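Local coordinates for protein ribonuclease H (Uncultured organism, PDB 3U3G) that probably cleaves the RNA strand of RNA/DNA hybrids, as a ribonuclease H of the type 1 family, at residues A[20-24]-A[51-56]; A[34-38]-A[55-59]; A[79-85]-A[115-119]. One frame throughout, in Å; residues are numbered along the deposited sequence.

Contact 1: residues A[20-24]-A[51-56]; sequences GIGVV and EALIRA
Strand 20-24 and helix 51-56 run at 43° to each other with their axes 7.7 Å apart, and Ile21 and Ala52 are the closest backbone pair, their CA atoms separated by 5.0 Å. The small Ala52 is consistent with so near an approach. Ile21 straddles it: its CB lies 3.7 Å from Ala52 CB, while CG2 rests on the backbone at Ala52 N. With chi1 at 60°, CG1 sits between the backbone N and the carbonyl carbon, and the extended arm beyond it carries CD1 to 3.5 Å from Arg55 CB, crossing the arginine's aliphatic stem at about a right angle. An alanine here would keep the CB contact but is likely to open a gap beside Ala52 N and leave the Arg55 stem without its cover. Two residues along the strand, Val23 splits its branches, CG1 meeting Ala56 CB at 3.8 Å and CG2 lying 3.7 Å from Ala52 O. No hydrogen bond joins the segments; methyl and methylene groups do most of the touching. Strand 17-26, to which 20-24 belongs, lies between strands 3-12 and 32-41; Ala56 also touches Ile6 and Thr8 of strand 3-12, and Leu53 reaches strand 71-76.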
loop_
_atom_site.group_PDB
_atom_site.type_symbol
_atom_site.label_atom_id
_atom_site.label_comp_id
_atom_site.label_asym_id
_atom_site.label_seq_id
_atom_site.Cartn_x
_atom_site.Cartn_y
_atom_site.Cartn_z
ATOM N N GLY A 20 -10.535 5.388 0.745
ATOM C CA GLY A 20 -9.416 6.034 0.088
ATOM C C GLY A 20 -8.153 5.227 0.255
ATOM O O GLY A 20 -8.026 4.425 1.182
ATOM N N ILE A 21 -7.175 5.516 -0.602
ATOM C CA ILE A 21 -5.846 4.910 -0.491
ATOM C C ILE A 21 -4.782 5.991 -0.540
ATOM O O ILE A 21 -5.004 7.070 -1.114
ATOM C CB ILE A 21 -5.599 3.854 -1.586
ATOM C CG1 ILE A 21 -5.693 4.482 -2.984
ATOM C CG2 ILE A 21 -6.577 2.682 -1.403
ATOM C CD1 ILE A 21 -5.387 3.529 -4.092
ATOM N N GLY A 22 -3.639 5.700 0.074
ATOM C CA GLY A 22 -2.492 6.608 0.082
ATOM C C GLY A 22 -1.214 5.820 -0.092
ATOM O O GLY A 22 -1.050 4.749 0.490
ATOM N N VAL A 23 -0.360 6.290 -0.990
ATOM C CA VAL A 23 0.945 5.697 -1.231
ATOM C C VAL A 23 1.974 6.823 -1.239
ATOM O O VAL A 23 1.793 7.843 -1.925
ATOM C CB VAL A 23 0.994 4.985 -2.601
ATOM C CG1 VAL A 23 2.366 4.363 -2.830
ATOM C CG2 VAL A 23 -0.143 3.934 -2.735
ATOM N N VAL A 24 3.048 6.655 -0.473
ATOM C CA VAL A 24 4.190 7.559 -0.529
ATOM C C VAL A 24 5.396 6.736 -0.950
ATOM O O VAL A 24 5.642 5.642 -0.410
ATOM C CB VAL A 24 4.488 8.186 0.859
ATOM C CG1 VAL A 24 5.705 9.097 0.785
ATOM C CG2 VAL A 24 3.263 8.923 1.395
ATOM N N GLU A 51 -6.136 -2.592 -1.323
ATOM C CA GLU A 51 -6.163 -1.824 -2.567
ATOM C C GLU A 51 -5.001 -0.835 -2.627
ATOM O O GLU A 51 -4.490 -0.545 -3.704
ATOM C CB GLU A 51 -7.496 -1.088 -2.737
ATOM C CG GLU A 51 -8.718 -1.952 -3.017
ATOM C CD GLU A 51 -8.795 -2.462 -4.453
ATOM O OE1 GLU A 51 -7.766 -2.458 -5.184
ATOM O OE2 GLU A 51 -9.893 -2.943 -4.822
ATOM N N ALA A 52 -4.593 -0.283 -1.489
ATOM C CA ALA A 52 -3.474 0.642 -1.493
ATOM C C ALA A 52 -2.180 -0.062 -1.878
ATOM O O ALA A 52 -1.371 0.482 -2.637
ATOM C CB ALA A 52 -3.333 1.313 -0.130
ATOM N N LEU A 53 -2.002 -1.304 -1.414
ATOM C CA LEU A 53 -0.865 -2.107 -1.864
ATOM C C LEU A 53 -0.921 -2.385 -3.376
ATOM O O LEU A 53 0.107 -2.315 -4.057
ATOM C CB LEU A 53 -0.785 -3.432 -1.094
ATOM C CG LEU A 53 -0.416 -3.371 0.381
ATOM C CD1 LEU A 53 -0.776 -4.692 1.055
ATOM C CD2 LEU A 53 1.073 -3.095 0.501
ATOM N N ILE A 54 -2.096 -2.780 -3.871
ATOM C CA ILE A 54 -2.252 -3.014 -5.304
ATOM C C ILE A 54 -1.888 -1.756 -6.116
ATOM O O ILE A 54 -1.159 -1.833 -7.097
ATOM C CB ILE A 54 -3.667 -3.509 -5.612
ATOM C CG1 ILE A 54 -3.853 -4.898 -4.992
ATOM C CG2 ILE A 54 -3.910 -3.543 -7.113
ATOM C CD1 ILE A 54 -5.277 -5.390 -5.016
ATOM N N ARG A 55 -2.314 -0.597 -5.633
ATOM C CA ARG A 55 -1.985 0.664 -6.275
ATOM C C ARG A 55 -0.499 0.981 -6.197
ATOM O O ARG A 55 0.095 1.372 -7.198
ATOM C CB ARG A 55 -2.806 1.808 -5.683
ATOM C CG ARG A 55 -2.353 3.207 -6.102
ATOM C CD ARG A 55 -2.471 3.481 -7.616
ATOM N NE ARG A 55 -2.111 4.874 -7.945
ATOM C CZ ARG A 55 -2.968 5.886 -7.907
ATOM N NH1 ARG A 55 -2.535 7.128 -8.097
ATOM N NH2 ARG A 55 -4.259 5.657 -7.695
ATOM N N ALA A 56 0.133 0.709 -5.054
ATOM C CA ALA A 56 1.588 0.889 -4.984
ATOM C C ALA A 56 2.340 0.019 -5.984
ATOM O O ALA A 56 3.284 0.476 -6.632
ATOM C CB ALA A 56 2.104 0.650 -3.567
#

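Contact 2: residues A[34-38]-A[55-59]; sequences HESSA and RALED
Ser36 and Asp59 meet through matching torsions: in each the first side-chain branch stands anti to its own carbonyl carbon, with chi1 of -67° for the serine OG and -70° for the aspartate CG. This places a hydroxyl of strand 32-41, an outermost strand of the RNase H-type sheet, against a carboxylate of helix 45-60, which packs across that sheet. The backbones stay well apart, their axes no closer than 10.0 Å, and polar side chains bridge the interval.

Ser36 OG donates to Asp59 OD2 at 2.7 Å, meeting it on the syn side and somewhat out of the carboxylate plane. The same OG accepts a hydrogen bond from His34 NE2, two residues back on the strand, at 2.9 Å. It lies near the imidazole plane, but the bond is bent. The hydroxyl oxygen thus accepts from the ring and donates to the acid. Because NE2 donates, that nitrogen carries a hydrogen.

On the helix, Arg55 NE reaches Asp59 OD1 at 2.9 Å in a salt bridge one turn along. OD1 lies in the guanidinium plane, whereas NE meets it on the syn side, 33° out of the carboxylate plane. Each carboxylate oxygen therefore has its own donor, which fixes the rotation of the group, and the adjacent arginine charge is likely to keep it ionised. A bend at chi2 turns the Arg55 chain so that one face of its guanidinium lies against Ser36 CB, which is 3.4 Å from Arg55 NH1. At the far end of the patch, Ala38 CB approaches Arg55 NH2 to 3.7 Å. On the other flank the His34 ring meets the carboxylate obliquely, with His34 CD2 3.7 Å from Asp59 OD2.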
loop_
_atom_site.group_PDB
_atom_site.type_symbol
_atom_site.label_atom_id
_atom_site.label_comp_id
_atom_site.label_asym_id
_atom_site.label_seq_id
_atom_site.Cartn_x
_atom_site.Cartn_y
_atom_site.Cartn_z
ATOM N N HIS A 34 7.222 9.939 -5.344
ATOM C CA HIS A 34 5.835 9.868 -5.825
ATOM C C HIS A 34 4.895 9.877 -4.635
ATOM O O HIS A 34 5.262 9.421 -3.537
ATOM C CB HIS A 34 5.618 8.584 -6.644
ATOM C CG HIS A 34 4.264 8.502 -7.272
ATOM N ND1 HIS A 34 3.898 9.263 -8.362
ATOM C CD2 HIS A 34 3.185 7.748 -6.954
ATOM C CE1 HIS A 34 2.623 9.041 -8.634
ATOM N NE2 HIS A 34 2.167 8.128 -7.793
ATOM N N GLU A 35 3.698 10.426 -4.843
ATOM C CA GLU A 35 2.573 10.202 -3.943
ATOM C C GLU A 35 1.342 9.814 -4.747
ATOM O O GLU A 35 1.050 10.440 -5.765
ATOM C CB GLU A 35 2.282 11.472 -3.130
ATOM C CG GLU A 35 3.432 11.908 -2.218
ATOM C CD GLU A 35 3.067 13.091 -1.336
ATOM O OE1 GLU A 35 2.128 13.837 -1.678
ATOM O OE2 GLU A 35 3.746 13.271 -0.306
ATOM N N SER A 36 0.544 8.889 -4.218
ATOM C CA SER A 36 -0.788 8.604 -4.765
ATOM C C SER A 36 -1.825 8.878 -3.673
ATOM O O SER A 36 -1.666 8.425 -2.529
ATOM C CB SER A 36 -0.860 7.141 -5.179
ATOM O OG SER A 36 0.011 6.884 -6.282
ATOM N N SER A 37 -2.924 9.523 -4.042
ATOM C CA SER A 37 -4.048 9.759 -3.141
ATOM C C SER A 37 -5.315 9.574 -3.962
ATOM O O SER A 37 -5.499 10.268 -4.955
ATOM C CB SER A 37 -3.985 11.205 -2.636
ATOM O OG SER A 37 -5.163 11.548 -1.935
ATOM N N ALA A 38 -6.113 8.557 -3.655
ATOM C CA ALA A 38 -7.244 8.225 -4.519
ATOM C C ALA A 38 -8.478 7.810 -3.728
ATOM O O ALA A 38 -8.377 7.059 -2.764
ATOM C CB ALA A 38 -6.859 7.142 -5.517
ATOM N N ARG A 55 -2.314 -0.597 -5.633
ATOM C CA ARG A 55 -1.985 0.664 -6.275
ATOM C C ARG A 55 -0.499 0.981 -6.197
ATOM O O ARG A 55 0.095 1.372 -7.198
ATOM C CB ARG A 55 -2.806 1.808 -5.683
ATOM C CG ARG A 55 -2.353 3.207 -6.102
ATOM C CD ARG A 55 -2.471 3.481 -7.616
ATOM N NE ARG A 55 -2.111 4.874 -7.945
ATOM C CZ ARG A 55 -2.968 5.886 -7.907
ATOM N NH1 ARG A 55 -2.535 7.128 -8.097
ATOM N NH2 ARG A 55 -4.259 5.657 -7.695
ATOM N N ALA A 56 0.133 0.709 -5.054
ATOM C CA ALA A 56 1.588 0.889 -4.984
ATOM C C ALA A 56 2.340 0.019 -5.984
ATOM O O ALA A 56 3.284 0.476 -6.632
ATOM C CB ALA A 56 2.104 0.650 -3.567
ATOM N N LEU A 57 1.905 -1.236 -6.126
ATOM C CA LEU A 57 2.509 -2.132 -7.114
ATOM C C LEU A 57 2.307 -1.672 -8.561
ATOM O O LEU A 57 3.208 -1.844 -9.392
ATOM C CB LEU A 57 1.993 -3.560 -6.921
ATOM C CG LEU A 57 2.458 -4.164 -5.594
ATOM C CD1 LEU A 57 1.655 -5.434 -5.331
ATOM C CD2 LEU A 57 3.956 -4.509 -5.635
ATOM N N GLU A 58 1.180 -1.015 -8.832
ATOM C CA GLU A 58 0.939 -0.389 -10.124
ATOM C C GLU A 58 1.849 0.821 -10.333
ATOM O O GLU A 58 2.469 0.974 -11.396
ATOM C CB GLU A 58 -0.537 0.000 -10.225
ATOM C CG GLU A 58 -0.910 0.943 -11.354
ATOM C CD GLU A 58 -1.258 0.225 -12.638
ATOM O OE1 GLU A 58 -0.859 -0.960 -12.778
ATOM O OE2 GLU A 58 -1.721 0.923 -13.581
ATOM N N ASP A 59 1.933 1.675 -9.318
ATOM C CA ASP A 59 2.796 2.856 -9.385
ATOM C C ASP A 59 4.209 2.426 -9.734
ATOM O O ASP A 59 4.892 3.080 -10.517
ATOM C CB ASP A 59 2.820 3.554 -8.025
ATOM C CG ASP A 59 1.498 4.236 -7.682
ATOM O OD1 ASP A 59 0.753 4.643 -8.598
ATOM O OD2 ASP A 59 1.323 4.555 -6.491
#

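Contact 3: residues A[79-85]-A[115-119]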
loop_
_atom_site.group_PDB
_atom_site.type_symbol
_atom_site.label_atom_id
_atom_site.label_comp_id
_atom_site.label_asym_id
_atom_site.label_seq_id
_atom_site.Cartn_x
_atom_site.Cartn_y
_atom_site.Cartn_z
ATOM N N GLU A 79 0.574 -4.368 11.682
ATOM C CA GLU A 79 1.394 -5.548 11.853
ATOM C C GLU A 79 0.707 -6.783 11.266
ATOM O O GLU A 79 1.355 -7.630 10.651
ATOM C CB GLU A 79 1.782 -5.778 13.322
ATOM C CG GLU A 79 2.784 -6.910 13.441
ATOM C CD GLU A 79 3.346 -7.115 14.830
ATOM O OE1 GLU A 79 2.983 -6.363 15.751
ATOM O OE2 GLU A 79 4.212 -8.004 14.955
ATOM N N LEU A 80 -0.605 -6.891 11.466
ATOM C CA LEU A 80 -1.359 -7.997 10.903
ATOM C C LEU A 80 -1.174 -8.109 9.391
ATOM O O LEU A 80 -0.857 -9.171 8.879
ATOM C CB LEU A 80 -2.840 -7.861 11.238
ATOM C CG LEU A 80 -3.753 -8.909 10.607
ATOM C CD1 LEU A 80 -3.395 -10.287 11.116
ATOM C CD2 LEU A 80 -5.202 -8.587 10.923
ATOM N N ILE A 81 -1.328 -6.996 8.681
ATOM C CA ILE A 81 -1.241 -7.069 7.231
ATOM C C ILE A 81 0.187 -7.378 6.779
ATOM O O ILE A 81 0.399 -8.174 5.873
ATOM C CB ILE A 81 -1.781 -5.803 6.564
ATOM C CG1 ILE A 81 -3.284 -5.697 6.834
ATOM C CG2 ILE A 81 -1.529 -5.869 5.059
ATOM C CD1 ILE A 81 -3.887 -4.390 6.394
ATOM N N VAL A 82 1.171 -6.850 7.494
ATOM C CA VAL A 82 2.557 -7.215 7.200
ATOM C C VAL A 82 2.806 -8.716 7.368
ATOM O O VAL A 82 3.348 -9.364 6.472
ATOM C CB VAL A 82 3.533 -6.408 8.069
ATOM C CG1 VAL A 82 4.945 -6.961 7.936
ATOM C CG2 VAL A 82 3.507 -4.933 7.670
ATOM N N ARG A 83 2.316 -9.291 8.464
ATOM C CA ARG A 83 2.517 -10.714 8.682
ATOM C C ARG A 83 1.771 -11.562 7.664
ATOM O O ARG A 83 2.214 -12.646 7.309
ATOM C CB ARG A 83 2.150 -11.113 10.113
ATOM C CG ARG A 83 2.946 -10.401 11.213
ATOM C CD ARG A 83 4.466 -10.467 11.049
ATOM N NE ARG A 83 5.079 -9.516 11.990
ATOM C CZ ARG A 83 6.051 -8.657 11.700
ATOM N NH1 ARG A 83 6.714 -8.678 10.531
ATOM N NH2 ARG A 83 6.377 -7.736 12.592
ATOM N N GLN A 84 0.595 -11.093 7.256
ATOM C CA GLN A 84 -0.165 -11.763 6.197
ATOM C C GLN A 84 0.617 -11.738 4.886
ATOM O O GLN A 84 0.809 -12.770 4.248
ATOM C CB GLN A 84 -1.525 -11.081 6.008
ATOM C CG GLN A 84 -2.499 -11.383 7.140
ATOM C CD GLN A 84 -3.791 -10.591 7.039
ATOM O OE1 GLN A 84 -3.865 -9.542 6.380
ATOM N NE2 GLN A 84 -4.782 -11.018 7.804
ATOM N N MET A 85 1.118 -10.558 4.529
ATOM C CA MET A 85 1.844 -10.397 3.274
ATOM C C MET A 85 3.140 -11.203 3.229
ATOM O O MET A 85 3.531 -11.707 2.182
ATOM C CB MET A 85 2.124 -8.913 3.005
ATOM C CG MET A 85 0.882 -8.075 2.710
ATOM S SD MET A 85 0.028 -8.612 1.218
ATOM C CE MET A 85 -1.666 -8.215 1.641
ATOM N N VAL A 115 10.384 -6.429 0.114
ATOM C CA VAL A 115 10.226 -6.784 1.523
ATOM C C VAL A 115 9.211 -5.896 2.211
ATOM O O VAL A 115 8.950 -4.782 1.763
ATOM C CB VAL A 115 11.536 -6.769 2.304
ATOM C CG1 VAL A 115 12.499 -7.793 1.739
ATOM C CG2 VAL A 115 12.148 -5.398 2.296
ATOM N N PHE A 116 8.545 -6.452 3.211
ATOM C CA PHE A 116 7.561 -5.732 4.013
ATOM C C PHE A 116 8.118 -5.436 5.403
ATOM O O PHE A 116 8.813 -6.274 6.003
ATOM C CB PHE A 116 6.287 -6.569 4.157
ATOM C CG PHE A 116 5.539 -6.763 2.867
ATOM C CD1 PHE A 116 4.499 -5.908 2.531
ATOM C CD2 PHE A 116 5.782 -7.863 2.064
ATOM C CE1 PHE A 116 3.813 -6.071 1.339
ATOM C CE2 PHE A 116 5.109 -8.014 0.850
ATOM C CZ PHE A 116 4.131 -7.110 0.500
ATOM N N VAL A 117 7.797 -4.257 5.924
ATOM C CA VAL A 117 8.277 -3.822 7.226
ATOM C C VAL A 117 7.143 -3.185 8.013
ATOM O O VAL A 117 6.450 -2.303 7.505
ATOM C CB VAL A 117 9.409 -2.784 7.083
ATOM C CG1 VAL A 117 9.792 -2.205 8.435
ATOM C CG2 VAL A 117 10.626 -3.417 6.424
ATOM N N HIS A 118 6.933 -3.653 9.237
ATOM C CA HIS A 118 5.929 -3.077 10.126
ATOM C C HIS A 118 6.514 -1.863 10.842
ATOM O O HIS A 118 7.591 -1.949 11.420
ATOM C CB HIS A 118 5.454 -4.122 11.144
ATOM C CG HIS A 118 4.747 -3.545 12.329
ATOM N ND1 HIS A 118 3.644 -2.727 12.222
ATOM C CD2 HIS A 118 4.886 -3.812 13.649
ATOM C CE1 HIS A 118 3.248 -2.373 13.435
ATOM N NE2 HIS A 118 3.944 -3.070 14.314
ATOM N N ILE A 119 5.899 -0.702 10.643
ATOM C CA ILE A 119 6.310 0.530 11.322
ATOM C C ILE A 119 5.192 1.004 12.265
ATOM O O ILE A 119 4.026 0.693 12.056
ATOM C CB ILE A 119 6.634 1.641 10.282
ATOM C CG1 ILE A 119 5.418 1.896 9.376
ATOM C CG2 ILE A 119 7.837 1.226 9.454
ATOM C CD1 ILE A 119 5.553 3.142 8.487
HETATM O O HOH W 1 8.326 -6.050 10.290
#
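Met85 lays its CB over the centre of the Phe116 ring, 3.6 Å from the centroid and only 8° off the ring normal, a CH-pi contact on one face. The side chain then bends at chi2, so that SD ends 5.1 Å from the same centroid in an oblique Met-aromatic contact. Three residues back, Val82 fills the middle: CG1 packs on Phe116 CB at 4.0 Å and CG2 on His118 CA at 3.9 Å. At the helix start, Glu79 CB sits over the His118 ring just as Met85 does over Phe116, 3.5 Å from the centroid and 5° off the normal. Its extended chain continues across the imidazole with the carboxylate plane nearly parallel to it. Arg83 NH2 holds Glu79 OE2 at 3.2 Å in a salt bridge, approaching from above the carboxylate plane. Arg83 NH1, which also bonds Gln86 OE1, donates to a water that accepts from His118 N as well, at 3.0 Å. Helices 79-85 and 94-110 both lie in the crossover between parallel strands 71-76 and 115-118, a beta-alpha-beta connection of the RNase H fold, with helix 79-85 running nearly antiparallel to the strand it covers.

Overall arrangement
Contacts 1 and 2 fix the same helix, 45-60, to adjacent strands of one sheet. Their centres lie 5 Å apart, they share Arg55, and backbone pairs such as Val23 O with Ser36 N, 2.8 Å apart, join their strands. Contact 1 is buried and apolar; contact 2, toward the sheet's edge, is only partly buried and is joined by one hydrogen bond across, set up by a histidine bond on the strand and a salt bridge on the helix. Contact 3, at the surface on the opposite outermost strand, combines ring-face packing with a water bridge, beside a salt bridge internal to its helix. It touches contact 1 through Leu53 but stays about 7 Å from contact 2 at the nearest atoms.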